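D-threo-3-hydroxyaspartate dehydratase (PDB 3WQC) catalyses the pyridoxal-phosphate- and divalent-metal-dependent removal of ammonia from D-threo-3-hydroxyaspartate, giving oxaloacetate, and also acts on D-serine. Local coordinates at residues 18-28 with 369-377; 276-284 with 341-349. All coordinates share one frame; numbering follows the deposited sequence.

Contact 1: residues 18-28 with 369-377; sequences LDTPAAVIDLD and FPAYQALAA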
loop_
_atom_site.group_PDB
_atom_site.type_symbol
_atom_site.label_atom_id
_atom_site.label_comp_id
_atom_site.label_asym_id
_atom_site.label_seq_id
_atom_site.Cartn_x
_atom_site.Cartn_y
_atom_site.Cartn_z
ATOM N N LEU B 18 -12.154 -12.815 -14.343
ATOM C CA LEU B 18 -11.229 -12.542 -13.227
ATOM C C LEU B 18 -11.961 -12.339 -11.896
ATOM O O LEU B 18 -13.093 -11.767 -11.872
ATOM C CB LEU B 18 -10.478 -11.229 -13.514
ATOM C CG LEU B 18 -9.318 -11.359 -14.535
ATOM C CD1 LEU B 18 -8.777 -9.987 -14.848
ATOM C CD2 LEU B 18 -8.207 -12.359 -14.121
ATOM N N ASP B 19 -11.357 -12.737 -10.792
ATOM C CA ASP B 19 -11.871 -12.223 -9.513
ATOM C C ASP B 19 -11.448 -10.760 -9.370
ATOM O O ASP B 19 -10.514 -10.269 -10.095
ATOM C CB ASP B 19 -11.281 -13.047 -8.378
ATOM C CG ASP B 19 -12.017 -12.840 -7.007
ATOM O OD1 ASP B 19 -13.175 -12.299 -6.995
ATOM O OD2 ASP B 19 -11.443 -13.249 -5.942
ATOM N N THR B 20 -12.186 -10.034 -8.530
ATOM C CA THR B 20 -11.902 -8.625 -8.280
ATOM C C THR B 20 -11.581 -8.451 -6.780
ATOM O O THR B 20 -11.991 -9.251 -5.918
ATOM C CB THR B 20 -13.143 -7.775 -8.585
ATOM O OG1 THR B 20 -14.286 -8.290 -7.896
ATOM C CG2 THR B 20 -13.377 -7.757 -10.094
ATOM N N PRO B 21 -10.740 -7.488 -6.432
ATOM C CA PRO B 21 -10.128 -6.523 -7.376
ATOM C C PRO B 21 -8.934 -7.111 -8.146
ATOM O O PRO B 21 -8.301 -8.052 -7.656
ATOM C CB PRO B 21 -9.614 -5.381 -6.430
ATOM C CG PRO B 21 -9.318 -6.109 -5.145
ATOM C CD PRO B 21 -10.352 -7.244 -5.023
ATOM N N ALA B 22 -8.622 -6.514 -9.303
ATOM C CA ALA B 22 -7.465 -6.948 -10.111
ATOM C C ALA B 22 -6.855 -5.707 -10.719
ATOM O O ALA B 22 -7.570 -4.726 -11.074
ATOM C CB ALA B 22 -7.929 -7.886 -11.235
ATOM N N ALA B 23 -5.523 -5.704 -10.875
ATOM C CA ALA B 23 -4.823 -4.548 -11.495
ATOM C C ALA B 23 -4.647 -4.868 -12.994
ATOM O O ALA B 23 -3.890 -5.809 -13.362
ATOM C CB ALA B 23 -3.487 -4.383 -10.764
ATOM N N VAL B 24 -5.305 -4.098 -13.850
ATOM C CA VAL B 24 -5.387 -4.442 -15.253
ATOM C C VAL B 24 -4.482 -3.452 -16.015
ATOM O O VAL B 24 -4.649 -2.207 -15.863
ATOM C CB VAL B 24 -6.853 -4.272 -15.723
ATOM C CG1 VAL B 24 -6.906 -4.468 -17.253
ATOM C CG2 VAL B 24 -7.720 -5.338 -14.979
ATOM N N ILE B 25 -3.562 -4.006 -16.837
ATOM C CA ILE B 25 -2.797 -3.121 -17.729
ATOM C C ILE B 25 -3.421 -3.230 -19.147
ATOM O O ILE B 25 -3.460 -4.321 -19.725
ATOM C CB ILE B 25 -1.314 -3.591 -17.858
ATOM C CG1 ILE B 25 -0.583 -3.539 -16.513
ATOM C CG2 ILE B 25 -0.577 -2.680 -18.892
ATOM C CD1 ILE B 25 0.780 -4.270 -16.611
ATOM N N ASP B 26 -3.868 -2.073 -19.676
ATOM C CA ASP B 26 -4.362 -2.024 -21.063
ATOM C C ASP B 26 -3.073 -1.988 -21.948
ATOM O O ASP B 26 -2.346 -0.970 -21.953
ATOM C CB ASP B 26 -5.213 -0.760 -21.245
ATOM C CG ASP B 26 -5.679 -0.538 -22.716
ATOM O OD1 ASP B 26 -4.974 -0.714 -23.709
ATOM O OD2 ASP B 26 -6.805 -0.184 -22.869
ATOM N N LEU B 27 -2.705 -3.120 -22.545
ATOM C CA LEU B 27 -1.424 -3.213 -23.268
ATOM C C LEU B 27 -1.313 -2.218 -24.396
ATOM O O LEU B 27 -0.202 -1.710 -24.641
ATOM C CB LEU B 27 -1.137 -4.627 -23.787
ATOM C CG LEU B 27 -0.914 -5.633 -22.618
ATOM C CD1 LEU B 27 -0.904 -7.038 -23.197
ATOM C CD2 LEU B 27 0.464 -5.287 -21.936
ATOM N N ASP B 28 -2.402 -1.916 -25.096
ATOM C CA ASP B 28 -2.293 -0.966 -26.211
ATOM C C ASP B 28 -1.950 0.438 -25.682
ATOM O O ASP B 28 -1.089 1.135 -26.272
ATOM C CB ASP B 28 -3.609 -0.987 -27.029
ATOM C CG ASP B 28 -3.756 -2.326 -27.928
ATOM O OD1 ASP B 28 -3.058 -3.407 -27.767
ATOM O OD2 ASP B 28 -4.616 -2.298 -28.829
ATOM N N PHE B 369 -0.593 -5.231 -5.495
ATOM C CA PHE B 369 -0.944 -6.495 -6.181
ATOM C C PHE B 369 0.265 -7.397 -6.378
ATOM O O PHE B 369 1.314 -6.929 -6.817
ATOM C CB PHE B 369 -1.547 -6.203 -7.556
ATOM C CG PHE B 369 -2.865 -5.505 -7.439
ATOM C CD1 PHE B 369 -2.940 -4.111 -7.281
ATOM C CD2 PHE B 369 -4.063 -6.245 -7.474
ATOM C CE1 PHE B 369 -4.184 -3.459 -7.114
ATOM C CE2 PHE B 369 -5.307 -5.616 -7.297
ATOM C CZ PHE B 369 -5.380 -4.211 -7.133
ATOM N N PRO B 370 0.073 -8.720 -6.197
ATOM C CA PRO B 370 1.138 -9.668 -6.522
ATOM C C PRO B 370 1.416 -9.670 -8.032
ATOM O O PRO B 370 2.521 -10.070 -8.413
ATOM C CB PRO B 370 0.565 -11.032 -6.105
ATOM C CG PRO B 370 -0.449 -10.692 -5.013
ATOM C CD PRO B 370 -1.042 -9.353 -5.399
ATOM N N ALA B 371 0.466 -9.294 -8.876
ATOM C CA ALA B 371 0.645 -9.452 -10.312
ATOM C C ALA B 371 -0.340 -8.518 -10.969
ATOM O O ALA B 371 -1.412 -8.181 -10.390
ATOM C CB ALA B 371 0.368 -10.903 -10.829
ATOM N N TYR B 372 -0.049 -8.186 -12.221
ATOM C CA TYR B 372 -0.983 -7.461 -13.084
ATOM C C TYR B 372 -1.686 -8.491 -13.989
ATOM O O TYR B 372 -1.199 -9.579 -14.225
ATOM C CB TYR B 372 -0.212 -6.523 -14.036
ATOM C CG TYR B 372 0.541 -5.453 -13.299
ATOM C CD1 TYR B 372 -0.104 -4.286 -12.848
ATOM C CD2 TYR B 372 1.916 -5.569 -13.059
ATOM C CE1 TYR B 372 0.569 -3.247 -12.173
ATOM C CE2 TYR B 372 2.638 -4.555 -12.397
ATOM C CZ TYR B 372 1.973 -3.440 -11.958
ATOM O OH TYR B 372 2.638 -2.396 -11.338
ATOM N N GLN B 373 -2.843 -8.061 -14.495
ATOM C CA GLN B 373 -3.519 -8.833 -15.567
ATOM C C GLN B 373 -3.319 -8.011 -16.850
ATOM O O GLN B 373 -3.914 -6.880 -16.938
ATOM C CB GLN B 373 -5.022 -8.962 -15.164
ATOM C CG GLN B 373 -5.115 -9.906 -13.925
ATOM C CD GLN B 373 -4.611 -11.312 -14.328
ATOM O OE1 GLN B 373 -4.756 -11.745 -15.475
ATOM N NE2 GLN B 373 -4.040 -12.001 -13.425
ATOM N N ALA B 374 -2.446 -8.485 -17.758
ATOM C CA ALA B 374 -2.098 -7.720 -18.988
ATOM C C ALA B 374 -3.161 -8.002 -20.059
ATOM O O ALA B 374 -3.340 -9.152 -20.439
ATOM C CB ALA B 374 -0.756 -8.194 -19.504
ATOM N N LEU B 375 -3.944 -6.983 -20.363
ATOM C CA LEU B 375 -5.128 -7.090 -21.228
ATOM C C LEU B 375 -4.753 -6.853 -22.682
ATOM O O LEU B 375 -4.352 -5.712 -23.033
ATOM C CB LEU B 375 -6.191 -6.092 -20.779
ATOM C CG LEU B 375 -7.468 -5.964 -21.634
ATOM C CD1 LEU B 375 -8.298 -7.265 -21.533
ATOM C CD2 LEU B 375 -8.283 -4.762 -21.136
ATOM N N ALA B 376 -4.890 -7.883 -23.517
ATOM C CA ALA B 376 -4.675 -7.758 -24.962
ATOM C C ALA B 376 -5.898 -7.223 -25.728
ATOM O O ALA B 376 -7.018 -7.137 -25.166
ATOM C CB ALA B 376 -4.283 -9.111 -25.505
ATOM N N ALA B 377 -5.707 -6.806 -26.983
ATOM C CA ALA B 377 -6.778 -6.201 -27.768
ATOM C C ALA B 377 -7.932 -7.200 -27.918
ATOM O O ALA B 377 -9.069 -6.766 -28.029
ATOM C CB ALA B 377 -6.247 -5.767 -29.129
HETATM O O HOH W 1 -4.180 -8.227 -10.547
HETATM O O HOH W 2 -4.673 -3.957 -25.192
#

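Contact 2: residues 276-284 with 341-349; sequences GHQADKGWA and AEADIATRF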
loop_
_atom_site.group_PDB
_atom_site.type_symbol
_atom_site.label_atom_id
_atom_site.label_comp_id
_atom_site.label_asym_id
_atom_site.label_seq_id
_atom_site.Cartn_x
_atom_site.Cartn_y
_atom_site.Cartn_z
ATOM N N GLY B 276 -22.686 -3.699 -2.983
ATOM C CA GLY B 276 -23.767 -3.199 -2.125
ATOM C C GLY B 276 -24.041 -1.747 -2.403
ATOM O O GLY B 276 -23.403 -1.156 -3.294
ATOM N N HIS B 277 -25.016 -1.181 -1.675
ATOM C CA HIS B 277 -25.361 0.223 -1.781
ATOM C C HIS B 277 -25.764 0.836 -0.443
ATOM O O HIS B 277 -26.184 0.115 0.492
ATOM C CB HIS B 277 -26.568 0.383 -2.720
ATOM C CG HIS B 277 -26.345 -0.152 -4.097
ATOM N ND1 HIS B 277 -26.578 -1.472 -4.466
ATOM C CD2 HIS B 277 -25.757 0.448 -5.182
ATOM C CE1 HIS B 277 -26.231 -1.645 -5.763
ATOM N NE2 HIS B 277 -25.704 -0.478 -6.200
ATOM N N GLN B 278 -25.774 2.198 -0.386
ATOM C CA GLN B 278 -26.623 2.968 0.637
ATOM C C GLN B 278 -27.428 3.950 -0.220
ATOM O O GLN B 278 -26.942 5.023 -0.637
ATOM C CB GLN B 278 -25.787 3.695 1.725
ATOM C CG GLN B 278 -25.095 2.748 2.698
ATOM C CD GLN B 278 -26.027 1.850 3.516
ATOM O OE1 GLN B 278 -27.275 1.993 3.465
ATOM N NE2 GLN B 278 -25.481 0.913 4.235
ATOM N N ALA B 279 -28.611 3.539 -0.648
ATOM C CA ALA B 279 -29.331 4.262 -1.707
ATOM C C ALA B 279 -29.657 5.673 -1.289
ATOM O O ALA B 279 -29.624 6.591 -2.155
ATOM C CB ALA B 279 -30.616 3.486 -2.128
ATOM N N ASP B 280 -29.954 5.886 0.005
ATOM C CA ASP B 280 -30.384 7.226 0.425
ATOM C C ASP B 280 -29.251 8.235 0.446
ATOM O O ASP B 280 -29.475 9.465 0.457
ATOM C CB ASP B 280 -31.129 7.213 1.759
ATOM C CG ASP B 280 -30.304 6.739 2.895
ATOM O OD1 ASP B 280 -29.153 6.258 2.700
ATOM O OD2 ASP B 280 -30.882 6.757 3.991
ATOM N N LYS B 281 -28.023 7.724 0.394
ATOM C CA LYS B 281 -26.870 8.600 0.335
ATOM C C LYS B 281 -26.285 8.618 -1.069
ATOM O O LYS B 281 -25.253 9.269 -1.277
ATOM C CB LYS B 281 -25.781 8.124 1.324
ATOM C CG LYS B 281 -26.210 8.271 2.775
ATOM C CD LYS B 281 -25.059 8.070 3.772
ATOM C CE LYS B 281 -24.849 6.586 4.107
ATOM N NZ LYS B 281 -24.192 6.487 5.442
ATOM N N GLY B 282 -26.834 7.876 -2.021
ATOM C CA GLY B 282 -26.254 7.794 -3.375
ATOM C C GLY B 282 -24.922 7.024 -3.404
ATOM O O GLY B 282 -24.062 7.319 -4.266
ATOM N N TRP B 283 -24.715 6.059 -2.470
ATOM C CA TRP B 283 -23.473 5.276 -2.480
ATOM C C TRP B 283 -23.599 3.975 -3.149
ATOM O O TRP B 283 -24.610 3.253 -2.888
ATOM C CB TRP B 283 -23.079 4.894 -1.068
ATOM C CG TRP B 283 -22.607 6.019 -0.176
ATOM C CD1 TRP B 283 -22.525 7.403 -0.492
ATOM C CD2 TRP B 283 -22.165 5.882 1.213
ATOM N NE1 TRP B 283 -22.049 8.095 0.590
ATOM C CE2 TRP B 283 -21.810 7.219 1.668
ATOM C CE3 TRP B 283 -22.089 4.816 2.126
ATOM C CZ2 TRP B 283 -21.365 7.471 2.984
ATOM C CZ3 TRP B 283 -21.586 5.066 3.417
ATOM C CH2 TRP B 283 -21.256 6.383 3.859
ATOM N N ALA B 284 -22.659 3.606 -4.039
ATOM C CA ALA B 284 -22.464 2.182 -4.386
ATOM C C ALA B 284 -21.205 1.741 -3.628
ATOM O O ALA B 284 -20.260 2.501 -3.512
ATOM C CB ALA B 284 -22.272 1.993 -5.919
ATOM N N ALA B 341 -26.303 13.425 -3.799
ATOM C CA ALA B 341 -26.713 12.014 -3.722
ATOM C C ALA B 341 -27.347 11.647 -5.077
ATOM O O ALA B 341 -28.330 12.170 -5.402
ATOM C CB ALA B 341 -27.650 11.736 -2.515
ATOM N N GLU B 342 -26.653 10.742 -5.827
ATOM C CA GLU B 342 -27.204 10.213 -7.079
ATOM C C GLU B 342 -28.583 9.599 -6.720
ATOM O O GLU B 342 -28.669 8.840 -5.748
ATOM C CB GLU B 342 -26.284 9.169 -7.712
ATOM C CG GLU B 342 -26.727 8.609 -9.073
ATOM C CD GLU B 342 -26.672 9.600 -10.242
ATOM O OE1 GLU B 342 -26.116 10.717 -10.092
ATOM O OE2 GLU B 342 -27.182 9.231 -11.329
ATOM N N ALA B 343 -29.654 9.933 -7.458
ATOM C CA ALA B 343 -30.916 9.193 -7.281
ATOM C C ALA B 343 -30.751 7.744 -7.852
ATOM O O ALA B 343 -30.062 7.573 -8.869
ATOM C CB ALA B 343 -32.026 9.917 -8.033
ATOM N N ASP B 344 -31.447 6.731 -7.333
ATOM C CA ASP B 344 -31.431 5.430 -8.068
ATOM C C ASP B 344 -29.966 4.927 -8.332
ATOM O O ASP B 344 -29.631 4.412 -9.437
ATOM C CB ASP B 344 -32.143 5.591 -9.424
ATOM C CG ASP B 344 -33.540 5.151 -9.403
ATOM O OD1 ASP B 344 -34.277 5.601 -8.478
ATOM O OD2 ASP B 344 -33.917 4.386 -10.337
ATOM N N ILE B 345 -29.101 5.114 -7.351
ATOM C CA ILE B 345 -27.701 4.612 -7.453
ATOM C C ILE B 345 -27.681 3.103 -7.761
ATOM O O ILE B 345 -26.822 2.645 -8.531
ATOM C CB ILE B 345 -26.809 4.939 -6.210
ATOM C CG1 ILE B 345 -25.318 4.652 -6.523
ATOM C CG2 ILE B 345 -27.273 4.207 -4.964
ATOM C CD1 ILE B 345 -24.659 5.696 -7.422
ATOM N N ALA B 346 -28.658 2.344 -7.206
ATOM C CA ALA B 346 -28.731 0.887 -7.482
ATOM C C ALA B 346 -29.040 0.557 -8.975
ATOM O O ALA B 346 -28.629 -0.495 -9.483
ATOM C CB ALA B 346 -29.723 0.187 -6.529
ATOM N N THR B 347 -29.806 1.425 -9.660
ATOM C CA THR B 347 -30.102 1.231 -11.109
ATOM C C THR B 347 -28.862 1.672 -11.906
ATOM O O THR B 347 -28.484 1.043 -12.903
ATOM C CB THR B 347 -31.559 1.817 -11.580
ATOM O OG1 THR B 347 -31.449 3.212 -11.774
ATOM C CG2 THR B 347 -32.611 1.530 -10.537
ATOM N N ARG B 348 -28.184 2.730 -11.454
ATOM C CA ARG B 348 -26.989 3.142 -12.180
ATOM C C ARG B 348 -25.833 2.110 -12.085
ATOM O O ARG B 348 -25.067 1.893 -13.031
ATOM C CB ARG B 348 -26.502 4.485 -11.696
ATOM C CG ARG B 348 -25.407 4.967 -12.606
ATOM C CD ARG B 348 -25.935 5.180 -13.998
ATOM N NE ARG B 348 -26.156 6.605 -13.981
ATOM C CZ ARG B 348 -25.286 7.497 -14.421
ATOM N NH1 ARG B 348 -24.172 7.099 -15.031
ATOM N NH2 ARG B 348 -25.600 8.781 -14.328
ATOM N N PHE B 349 -25.698 1.551 -10.908
ATOM C CA PHE B 349 -24.633 0.597 -10.577
ATOM C C PHE B 349 -25.208 -0.677 -9.932
ATOM O O PHE B 349 -25.061 -0.876 -8.729
ATOM C CB PHE B 349 -23.572 1.265 -9.675
ATOM C CG PHE B 349 -22.866 2.403 -10.331
ATOM C CD1 PHE B 349 -21.817 2.158 -11.283
ATOM C CD2 PHE B 349 -23.197 3.740 -10.030
ATOM C CE1 PHE B 349 -21.151 3.271 -11.892
ATOM C CE2 PHE B 349 -22.552 4.805 -10.660
ATOM C CZ PHE B 349 -21.545 4.583 -11.586
HETATM O O HOH W 3 -29.572 6.594 -4.876
HETATM O O HOH W 4 -23.853 9.857 -5.195
#

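Contact 1: residues 18-28 with 369-377
Ala23 and Phe369 meet as methyl on ring: CB of Ala23 sits over the centre of the phenyl face, 3.6 Å from its centroid and 14° off the normal, a CH-pi contact, while the carbonyl O of Pro21 lies at the ring's edge, in plane. Trp390 of the second subunit also meets this ring. Replacing Phe369 by an alanine would probably leave the Ala23 methyl without its aromatic cover and open a gap beside Trp390 of that subunit. Further along, CD1 of Ile25 presses on CG of Tyr372 at 3.5 Å; with CG anti to the carbonyl carbon (chi1 -63°) the tyrosine turns its CB-CG end to Ile25, and its OH is hydrogen-bonded to Arg386. Strand 22-26 lies in the mixed sheet of the C-terminal, alanine-racemase-like domain between 371-375, parallel to it, and 268-278, antiparallel. Gln373 N gives a nearly straight bond to Ala23 O (2.7 Å), and Leu375 N bonds Ile25 O at 2.8 Å. Where the strands part, water 1 bridges Ala23 N and Ala371 O. On the face bearing Val24, Gln373 and Leu375, the methyls of Leu18 and the glutamine chain lie alongside, pointing opposite ways, with Leu18 CD2 within 3.8 Å of Gln373 CD. A bend at chi2 (-63°) folds that chain, and its NE2 bonds Thr383. Val24 CG1 packs on Leu375 CB at 3.9 Å. At the far end Leu27 N reaches Leu375 O, and the leucine's CD1 rests 3.9 Å from Ala374 CB.

Contact 2: residues 276-284 with 341-349
His277 lays one face of its imidazole under Ala346, whose CA stands 3.8 Å from the ring centroid and 23° off the normal, towards the rim. At the ring edge NE2 donates to Phe349 O over 2.6 Å, the acceptor lying practically in the imidazole plane; a carbonyl just past helix 345-348 is thus tied to strand 268-278. The short helix packs here against the hairpin of strands 268-278 and 283-286 in the C-terminal domain, which has a G1 beta bulge at its turn, Gly282 and Trp283 standing opposite the single residue Gln278; Gln278 O accepts from Lys281 N and Trp283 N on opposite faces of its plane. Gly282, with positive phi (70°), brings its CA within 3.5 Å of Glu342 O, and a CB there would collide with Ala341 and Glu342. Ile345 fills the angle between hairpin and helix. Its chi1 of -168° sets CG1 anti to the backbone N and leaves CG2 between that N and the carbonyl carbon, 3.5 Å from Trp283 O; CD1 lies against Gly282 O, while Ala284 CB touches Phe349 CB. Beyond the contact, Glu342 pairs with Arg336 and Gln278 NE2 bonds Arg151 O of the second subunit. Water 3 donates to Ala279 O and Glu342 O and accepts from Ile345 N at 2.9 Å.

Contacts 1 and 2 illustrate how one sheet can gather distant parts of a chain. Strand 268-278 pairs antiparallel with 22-26 and also runs on into the hairpin of contact 2, so the two sites belong to the same mixed sheet although their centres lie about 27 Å apart and their nearest atoms about 11 Å. Along the sequence, residues 18-28 come first and 369-377 last; 276-284 and 341-349 fall between them. Contact 1 joins strands from near the two chain ends, with the TIM-barrel region and most of the C-terminal domain between them in sequence, whereas contact 2 closes a local excursion within the C-terminal domain. Both also touch the second subunit, so this domain faces the second copy in the two-chain assembly.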